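Local coordinates for protein putative mannose-6-phosphate isomerase YvyI (Bacillus subtilis, PDB 1QWR) that probably catalyses the interconversion of D-mannose 6-phosphate and D-fructose 6-phosphate with the help of one zinc ion per subunit, at residues 169-172 / 173-176. Numbering follows the deposited sequence.
Sequences YVPS and GTLH. With ZN (zinc ion), chain E.
Thr174 grips the carbonyl of Pro171 twice, with its backbone N and its own hydroxyl, both reaching the oxygen from the same face of the carbonyl plane. The hydroxyl bond, Thr174 OG1 to Pro171 O, is the shorter at 2.7 Å; the backbone bond from Thr174 N to Pro171 O measures 3.2 Å and is clearly bent, with an angle of 138° at the hydrogen. The latter closes a type II beta turn from Pro171 to Thr174. Gly173 takes the third position, where its positive phi would jam any CB against the carbonyl oxygen of Ser172. Because chi1 of Thr174 (-56°) sets OG1 beside its backbone N, both donors face one acceptor, and Thr174 OG1 also lies 3.5 Å from CD of the Pro171 ring. Past the turn, the carbonyl O of Thr174 accepts a nearly straight bond of 2.7 Å from His176 ND1. The oxygen lies in the imidazole plane, although the nitrogen stands above the plane of the carbonyl. With ND1 tied to Thr174 O and His176 NE2 on the zinc ion (2.6 Å), the ring is held at two points and is probably kept from turning; Thr174 thus acts as a second-shell residue through its carbonyl. The CG1 methyl of Val170 sits over one face of the His176 ring, displaced toward its rim, in a CH-pi contact (4.0 Å to the centroid), and touches Thr174 CB as well. A valine in place of Thr174 would probably leave the Pro171 carbonyl with the bent backbone bond alone from this residue and make the turn less rigid. His101 and Glu119 complete the protein ligands of the zinc, and a water also binds it. The tight turn thus links strands 167-170 and 176-178 and delivers a histidine to the metal site of the cupin-type catalytic domain of type I phosphomannose isomerases.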
ATOM      1  N   TYR A 169       3.951  -9.442  -4.325  1.00 16.99           N
ATOM      2  CA  TYR A 169       4.594  -9.216  -3.038  1.00 17.36           C
ATOM      3  C   TYR A 169       5.989  -8.689  -3.367  1.00 16.79           C
ATOM      4  O   TYR A 169       6.678  -9.249  -4.231  1.00 15.35           O
ATOM      5  CB  TYR A 169       4.668 -10.532  -2.274  1.00 17.43           C
ATOM      6  CG  TYR A 169       5.205 -10.391  -0.881  1.00 16.97           C
ATOM      7  CD1 TYR A 169       4.435  -9.817   0.120  1.00 18.58           C
ATOM      8  CD2 TYR A 169       6.469 -10.867  -0.551  1.00 21.16           C
ATOM      9  CE1 TYR A 169       4.904  -9.730   1.432  1.00 19.72           C
ATOM     10  CE2 TYR A 169       6.948 -10.783   0.752  1.00 20.97           C
ATOM     11  CZ  TYR A 169       6.153 -10.218   1.740  1.00 18.26           C
ATOM     12  OH  TYR A 169       6.586 -10.205   3.037  1.00 18.43           O
ATOM     13  N   VAL A 170       6.399  -7.614  -2.696  1.00 16.10           N
ATOM     14  CA  VAL A 170       7.691  -6.967  -2.971  1.00 16.77           C
ATOM     15  C   VAL A 170       8.557  -6.878  -1.725  1.00 16.95           C
ATOM     16  O   VAL A 170       8.546  -5.878  -1.011  1.00 15.51           O
ATOM     17  CB  VAL A 170       7.481  -5.541  -3.523  1.00 17.11           C
ATOM     18  CG1 VAL A 170       8.808  -4.998  -4.093  1.00 19.08           C
ATOM     19  CG2 VAL A 170       6.394  -5.542  -4.588  1.00 19.74           C
ATOM     20  N   PRO A 171       9.334  -7.936  -1.448  1.00 18.64           N
ATOM     21  CA  PRO A 171      10.204  -7.953  -0.271  1.00 18.39           C
ATOM     22  C   PRO A 171      11.170  -6.780  -0.333  1.00 17.71           C
ATOM     23  O   PRO A 171      11.578  -6.376  -1.421  1.00 17.74           O
ATOM     24  CB  PRO A 171      10.948  -9.278  -0.408  1.00 18.10           C
ATOM     25  CG  PRO A 171       9.997 -10.140  -1.194  1.00 19.20           C
ATOM     26  CD  PRO A 171       9.429  -9.194  -2.207  1.00 19.30           C
ATOM     27  N   SER A 172      11.535  -6.222   0.816  1.00 16.81           N
ATOM     28  CA  SER A 172      12.505  -5.135   0.811  1.00 13.31           C
ATOM     29  C   SER A 172      13.760  -5.755   0.170  1.00 17.28           C
ATOM     30  O   SER A 172      13.998  -6.977   0.293  1.00 16.46           O
ATOM     31  CB  SER A 172      12.806  -4.683   2.233  1.00 17.95           C
ATOM     32  OG  SER A 172      13.254  -5.773   3.020  1.00 20.66           O
ATOM     33  N   GLY A 173      14.534  -4.925  -0.522  1.00 17.05           N
ATOM     34  CA  GLY A 173      15.732  -5.398  -1.208  1.00 16.94           C
ATOM     35  C   GLY A 173      15.441  -5.685  -2.679  1.00 20.13           C
ATOM     36  O   GLY A 173      16.354  -5.967  -3.464  1.00 20.17           O
ATOM     37  N   THR A 174      14.167  -5.630  -3.064  1.00 19.37           N
ATOM     38  CA  THR A 174      13.779  -5.917  -4.449  1.00 20.11           C
ATOM     39  C   THR A 174      13.857  -4.679  -5.318  1.00 19.78           C
ATOM     40  O   THR A 174      13.267  -3.656  -4.990  1.00 19.74           O
ATOM     41  CB  THR A 174      12.322  -6.454  -4.530  1.00 19.86           C
ATOM     42  OG1 THR A 174      12.196  -7.610  -3.695  1.00 21.16           O
ATOM     43  CG2 THR A 174      11.944  -6.816  -5.961  1.00 20.11           C
ATOM     44  N   LEU A 175      14.587  -4.766  -6.433  1.00 20.43           N
ATOM     45  CA  LEU A 175      14.684  -3.643  -7.361  1.00 20.19           C
ATOM     46  C   LEU A 175      13.365  -3.670  -8.107  1.00 19.82           C
ATOM     47  O   LEU A 175      12.959  -4.713  -8.624  1.00 18.94           O
ATOM     48  CB  LEU A 175      15.846  -3.851  -8.336  1.00 23.07           C
ATOM     49  CG  LEU A 175      16.129  -2.664  -9.248  1.00 25.91           C
ATOM     50  CD1 LEU A 175      16.633  -1.479  -8.437  1.00 24.49           C
ATOM     51  CD2 LEU A 175      17.160  -3.092 -10.290  1.00 29.01           C
ATOM     52  N   HIS A 176      12.679  -2.536  -8.168  1.00 20.20           N
ATOM     53  CA  HIS A 176      11.376  -2.532  -8.817  1.00 20.63           C
ATOM     54  C   HIS A 176      10.897  -1.146  -9.231  1.00 20.24           C
ATOM     55  O   HIS A 176      11.555  -0.132  -8.984  1.00 21.93           O
ATOM     56  CB  HIS A 176      10.331  -3.099  -7.861  1.00 20.51           C
ATOM     57  CG  HIS A 176      10.123  -2.247  -6.645  1.00 21.92           C
ATOM     58  ND1 HIS A 176      11.014  -2.217  -5.593  1.00 21.30           N
ATOM     59  CD2 HIS A 176       9.184  -1.316  -6.363  1.00 21.56           C
ATOM     60  CE1 HIS A 176      10.633  -1.304  -4.722  1.00 23.52           C
ATOM     61  NE2 HIS A 176       9.527  -0.742  -5.167  1.00 21.48           N
TER
HETATM   62 ZN    ZN E 604       7.851   0.835  -4.033  0.95 52.15          ZN
HETATM   63  O   HOH W   1       6.607   2.100  -2.136  1.00 35.97           O